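Glycosyl transferase family 9 (Veillonella parvula, PDB 3TOV) probably transfers a sugar, perhaps a heptose, from a nucleotide-activated donor to an acceptor, as in GT-B heptosyltransferases of family 9. Local coordinates at residues A[181-194]-A[259-273]. Sequence-based numbering, arbitrary orientation.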
loop_
_atom_site.group_PDB
_atom_site.type_symbol
_atom_site.label_atom_id
_atom_site.label_comp_id
_atom_site.label_asym_id
_atom_site.label_seq_id
_atom_site.Cartn_x
_atom_site.Cartn_y
_atom_site.Cartn_z
ATOM N N LEU A 181 -3.477 -9.119 25.011
ATOM C CA LEU A 181 -4.493 -9.374 24.002
ATOM C C LEU A 181 -4.701 -10.867 23.934
ATOM O O LEU A 181 -3.740 -11.610 23.779
ATOM C CB LEU A 181 -4.034 -8.890 22.634
ATOM C CG LEU A 181 -4.885 -9.377 21.456
ATOM C CD1 LEU A 181 -6.158 -8.563 21.326
ATOM C CD2 LEU A 181 -4.084 -9.314 20.163
ATOM N N THR A 182 -5.945 -11.313 24.053
ATOM C CA THR A 182 -6.235 -12.739 24.010
ATOM C C THR A 182 -6.574 -13.164 22.592
ATOM O O THR A 182 -6.902 -12.333 21.737
ATOM C CB THR A 182 -7.395 -13.119 24.930
ATOM O OG1 THR A 182 -8.622 -13.070 24.192
ATOM C CG2 THR A 182 -7.478 -12.159 26.095
ATOM N N ASP A 183 -6.502 -14.468 22.352
ATOM C CA ASP A 183 -6.653 -15.006 21.007
ATOM C C ASP A 183 -8.069 -14.795 20.504
ATOM O O ASP A 183 -8.352 -14.937 19.318
ATOM C CB ASP A 183 -6.294 -16.496 20.981
ATOM C CG ASP A 183 -5.665 -16.922 19.660
ATOM O OD1 ASP A 183 -4.968 -16.091 19.024
ATOM O OD2 ASP A 183 -5.874 -18.089 19.258
ATOM N N THR A 184 -8.954 -14.426 21.415
ATOM C CA THR A 184 -10.363 -14.331 21.092
ATOM C C THR A 184 -10.891 -12.889 21.073
ATOM O O THR A 184 -12.028 -12.646 20.678
ATOM C CB THR A 184 -11.174 -15.178 22.062
ATOM O OG1 THR A 184 -12.527 -15.247 21.609
ATOM C CG2 THR A 184 -11.112 -14.593 23.475
ATOM N N ASP A 185 -10.061 -11.936 21.483
ATOM C CA ASP A 185 -10.453 -10.527 21.472
ATOM C C ASP A 185 -10.677 -9.986 20.060
ATOM O O ASP A 185 -10.027 -10.412 19.106
ATOM C CB ASP A 185 -9.411 -9.660 22.193
ATOM C CG ASP A 185 -9.520 -9.742 23.712
ATOM O OD1 ASP A 185 -8.467 -9.718 24.387
ATOM O OD2 ASP A 185 -10.655 -9.822 24.233
ATOM N N ILE A 186 -11.604 -9.038 19.943
ATOM C CA ILE A 186 -11.832 -8.318 18.693
ATOM C C ILE A 186 -11.007 -7.037 18.677
ATOM O O ILE A 186 -11.334 -6.054 19.332
ATOM C CB ILE A 186 -13.337 -8.001 18.431
ATOM C CG1 ILE A 186 -14.039 -9.200 17.792
ATOM C CG2 ILE A 186 -13.487 -6.807 17.492
ATOM C CD1 ILE A 186 -14.187 -10.387 18.698
ATOM N N LEU A 187 -9.920 -7.070 17.923
ATOM C CA LEU A 187 -9.014 -5.945 17.838
ATOM C C LEU A 187 -9.403 -4.993 16.715
ATOM O O LEU A 187 -9.515 -5.401 15.561
ATOM C CB LEU A 187 -7.612 -6.462 17.573
ATOM C CG LEU A 187 -6.548 -5.379 17.590
ATOM C CD1 LEU A 187 -6.577 -4.676 18.949
ATOM C CD2 LEU A 187 -5.192 -5.992 17.292
ATOM N N ILE A 188 -9.616 -3.725 17.050
ATOM C CA ILE A 188 -9.792 -2.710 16.014
ATOM C C ILE A 188 -8.633 -1.708 16.081
ATOM O O ILE A 188 -8.374 -1.108 17.121
ATOM C CB ILE A 188 -11.217 -2.011 16.019
ATOM C CG1 ILE A 188 -11.075 -0.501 16.063
ATOM C CG2 ILE A 188 -12.151 -2.522 17.136
ATOM C CD1 ILE A 188 -10.606 0.063 14.763
ATOM N N GLY A 189 -7.929 -1.549 14.964
ATOM C CA GLY A 189 -6.727 -0.741 14.930
ATOM C C GLY A 189 -6.854 0.556 14.165
ATOM O O GLY A 189 -7.676 0.684 13.269
ATOM N N PHE A 190 -6.017 1.520 14.534
ATOM C CA PHE A 190 -6.010 2.849 13.947
ATOM C C PHE A 190 -4.645 3.192 13.383
ATOM O O PHE A 190 -3.622 3.026 14.044
ATOM C CB PHE A 190 -6.327 3.892 15.009
ATOM C CG PHE A 190 -7.622 3.668 15.702
ATOM C CD1 PHE A 190 -8.725 4.452 15.402
ATOM C CD2 PHE A 190 -7.747 2.667 16.654
ATOM C CE1 PHE A 190 -9.922 4.244 16.043
ATOM C CE2 PHE A 190 -8.953 2.453 17.298
ATOM C CZ PHE A 190 -10.036 3.244 16.996
ATOM N N ASN A 191 -4.643 3.694 12.160
ATOM C CA ASN A 191 -3.467 4.295 11.574
ATOM C C ASN A 191 -3.878 5.709 11.204
ATOM O O ASN A 191 -4.470 5.940 10.158
ATOM C CB ASN A 191 -3.000 3.485 10.354
ATOM C CG ASN A 191 -2.077 4.273 9.428
ATOM O OD1 ASN A 191 -1.111 4.916 9.865
ATOM N ND2 ASN A 191 -2.376 4.224 8.135
ATOM N N ILE A 192 -3.599 6.646 12.102
ATOM C CA ILE A 192 -3.853 8.063 11.874
ATOM C C ILE A 192 -2.567 8.729 11.378
ATOM O O ILE A 192 -1.498 8.098 11.325
ATOM C CB ILE A 192 -4.279 8.733 13.194
ATOM C CG1 ILE A 192 -3.090 9.429 13.873
ATOM C CG2 ILE A 192 -4.853 7.700 14.157
ATOM C CD1 ILE A 192 -3.174 9.490 15.410
ATOM N N GLY A 193 -2.652 10.001 11.015
ATOM C CA GLY A 193 -1.441 10.764 10.778
ATOM C C GLY A 193 -0.766 10.610 9.429
ATOM O O GLY A 193 -0.585 9.501 8.909
ATOM N N SER A 194 -0.374 11.757 8.882
ATOM C CA SER A 194 0.163 11.858 7.540
ATOM C C SER A 194 1.027 13.102 7.514
ATOM O O SER A 194 0.845 13.997 8.337
ATOM C CB SER A 194 -0.986 11.990 6.520
ATOM O OG SER A 194 -0.528 12.296 5.209
HETATM N N MSE A 259 -0.727 -6.119 11.785
HETATM C CA MSE A 259 -1.974 -5.621 11.210
HETATM C C MSE A 259 -2.897 -6.754 10.814
HETATM O O MSE A 259 -4.122 -6.644 10.912
HETATM C CB MSE A 259 -1.699 -4.740 9.996
HETATM C CG MSE A 259 -2.092 -3.283 10.199
HETATM SE SE MSE A 259 -1.118 -2.139 8.977
HETATM C CE MSE A 259 -1.796 -0.396 9.474
ATOM N N ASN A 260 -2.302 -7.844 10.357
ATOM C CA ASN A 260 -3.065 -9.038 10.039
ATOM C C ASN A 260 -4.028 -9.388 11.184
ATOM O O ASN A 260 -5.163 -9.821 10.958
ATOM C CB ASN A 260 -2.102 -10.191 9.759
ATOM C CG ASN A 260 -2.809 -11.508 9.577
ATOM O OD1 ASN A 260 -3.067 -12.217 10.544
ATOM N ND2 ASN A 260 -3.122 -11.847 8.340
ATOM N N ARG A 261 -3.561 -9.168 12.413
ATOM C CA ARG A 261 -4.302 -9.538 13.615
ATOM C C ARG A 261 -5.530 -8.654 13.829
ATOM O O ARG A 261 -6.390 -8.952 14.665
ATOM C CB ARG A 261 -3.383 -9.507 14.844
ATOM C CG ARG A 261 -4.077 -9.822 16.175
ATOM C CD ARG A 261 -4.970 -11.045 16.059
ATOM N NE ARG A 261 -5.569 -11.467 17.327
ATOM C CZ ARG A 261 -6.792 -11.131 17.735
ATOM N NH1 ARG A 261 -7.250 -11.581 18.901
ATOM N NH2 ARG A 261 -7.558 -10.342 16.988
ATOM N N CYS A 262 -5.628 -7.576 13.065
ATOM C CA CYS A 262 -6.742 -6.653 13.248
ATOM C C CYS A 262 -8.031 -7.108 12.589
ATOM O O CYS A 262 -8.042 -7.442 11.404
ATOM C CB CYS A 262 -6.380 -5.271 12.730
ATOM S SG CYS A 262 -5.222 -4.435 13.767
ATOM N N ASN A 263 -9.109 -7.101 13.373
ATOM C CA ASN A 263 -10.467 -7.300 12.874
ATOM C C ASN A 263 -10.974 -6.072 12.118
ATOM O O ASN A 263 -11.988 -6.144 11.442
ATOM C CB ASN A 263 -11.425 -7.594 14.019
ATOM C CG ASN A 263 -11.011 -8.789 14.837
ATOM O OD1 ASN A 263 -9.912 -8.833 15.383
ATOM N ND2 ASN A 263 -11.905 -9.760 14.954
ATOM N N LEU A 264 -10.267 -4.951 12.250
ATOM C CA LEU A 264 -10.631 -3.710 11.576
ATOM C C LEU A 264 -9.530 -2.643 11.636
ATOM O O LEU A 264 -8.746 -2.572 12.574
ATOM C CB LEU A 264 -11.910 -3.125 12.171
ATOM C CG LEU A 264 -12.451 -1.882 11.445
ATOM C CD1 LEU A 264 -13.098 -2.265 10.109
ATOM C CD2 LEU A 264 -13.439 -1.146 12.320
ATOM N N LEU A 265 -9.506 -1.791 10.625
ATOM C CA LEU A 265 -8.568 -0.696 10.571
ATOM C C LEU A 265 -9.261 0.601 10.109
ATOM O O LEU A 265 -9.866 0.666 9.039
ATOM C CB LEU A 265 -7.427 -1.066 9.643
ATOM C CG LEU A 265 -6.501 0.093 9.302
ATOM C CD1 LEU A 265 -6.013 0.761 10.573
ATOM C CD2 LEU A 265 -5.327 -0.375 8.430
ATOM N N ILE A 266 -9.193 1.627 10.947
ATOM C CA ILE A 266 -9.673 2.956 10.597
ATOM C C ILE A 266 -8.450 3.785 10.229
ATOM O O ILE A 266 -7.434 3.728 10.930
ATOM C CB ILE A 266 -10.366 3.590 11.796
ATOM C CG1 ILE A 266 -11.533 2.713 12.231
ATOM C CG2 ILE A 266 -10.814 4.990 11.474
ATOM C CD1 ILE A 266 -12.321 3.294 13.365
ATOM N N THR A 267 -8.517 4.546 9.141
ATOM C CA THR A 267 -7.281 5.132 8.619
ATOM C C THR A 267 -7.479 6.220 7.592
ATOM O O THR A 267 -8.538 6.304 6.982
ATOM C CB THR A 267 -6.355 4.051 7.982
ATOM O OG1 THR A 267 -5.509 4.669 7.010
ATOM C CG2 THR A 267 -7.160 2.985 7.273
ATOM N N ASN A 268 -6.445 7.039 7.401
ATOM C CA ASN A 268 -6.411 8.025 6.321
ATOM C C ASN A 268 -5.768 7.460 5.049
ATOM O O ASN A 268 -5.292 6.326 5.051
ATOM C CB ASN A 268 -5.679 9.278 6.778
ATOM C CG ASN A 268 -4.294 8.978 7.303
ATOM O OD1 ASN A 268 -3.969 7.828 7.585
ATOM N ND2 ASN A 268 -3.467 10.011 7.436
ATOM N N ASP A 269 -5.779 8.212 3.950
ATOM C CA ASP A 269 -5.111 7.707 2.751
ATOM C C ASP A 269 -3.628 7.803 2.980
ATOM O O ASP A 269 -3.052 8.889 2.956
ATOM C CB ASP A 269 -5.545 8.362 1.412
ATOM C CG ASP A 269 -5.988 9.827 1.548
ATOM O OD1 ASP A 269 -6.618 10.204 2.569
ATOM O OD2 ASP A 269 -5.728 10.605 0.598
ATOM N N SER A 270 -3.037 6.649 3.268
ATOM C CA SER A 270 -1.599 6.515 3.485
ATOM C C SER A 270 -1.211 5.051 3.307
ATOM O O SER A 270 -2.035 4.150 3.521
ATOM C CB SER A 270 -1.188 7.033 4.874
ATOM O OG SER A 270 -1.728 6.245 5.923
ATOM N N GLY A 271 0.040 4.827 2.911
ATOM C CA GLY A 271 0.542 3.500 2.593
ATOM C C GLY A 271 0.129 2.369 3.520
ATOM O O GLY A 271 -0.194 1.274 3.062
ATOM N N PRO A 272 0.156 2.613 4.835
ATOM C CA PRO A 272 -0.272 1.571 5.776
ATOM C C PRO A 272 -1.688 1.073 5.509
ATOM O O PRO A 272 -2.009 -0.044 5.905
ATOM C CB PRO A 272 -0.213 2.281 7.128
ATOM C CG PRO A 272 0.841 3.319 6.944
ATOM C CD PRO A 272 0.726 3.783 5.522
HETATM N N MSE A 273 -2.521 1.885 4.862
HETATM C CA MSE A 273 -3.868 1.447 4.491
HETATM C C MSE A 273 -3.821 0.282 3.496
HETATM O O MSE A 273 -4.579 -0.680 3.615
HETATM C CB MSE A 273 -4.660 2.604 3.901
HETATM C CG MSE A 273 -6.115 2.279 3.607
HETATM SE SE MSE A 273 -6.927 3.579 2.399
HETATM C CE MSE A 273 -5.950 3.196 0.753
#
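Arg261, in the turn after helix 252-260, meets Leu181 and Asp185 in the loop leading into strand 187-191. With CG anti to the backbone N (chi1 177°), CG meets CD2 of both Leu181 and Leu187; beyond it the chain bends at chi2, and Leu181 comes from the opposite direction. Leu181 CD2 then lies over one face of the guanidinium, 3.9 Å from NE. At the tip, NH1 and NH2 grip one atom end-on, Asp185 O, at 3.0 and 3.3 Å; that oxygen lies in the guanidinium plane, and NH1 also makes a weak bond to Thr182 O. Replacing Arg261 by an alanine would take both donors from the Asp185 carbonyl and is likely to leave the turn from Thr182 to Asp185 freer to shift. Parallel strand pairing follows: Gly189 N bonds Leu264 O (2.7 Å), Gly189 O takes Ile266 N, and Asn191 N reaches Ile266 O. At the C-terminal end of strand 187-191, Asn191 ND2 donates to Ser270 OG (3.1 Å), just beyond strand 264-268, the Asn191 side chain crossing that of Pro272 at about a right angle. Strands 187-191 and 264-268 are the central pair of the C-terminal Rossmann-like sheet; helix 203-216 packs on Phe190, helix 334-347 covers Leu264 and Ile266, and strands 219-222 and 283-286 flank the pair.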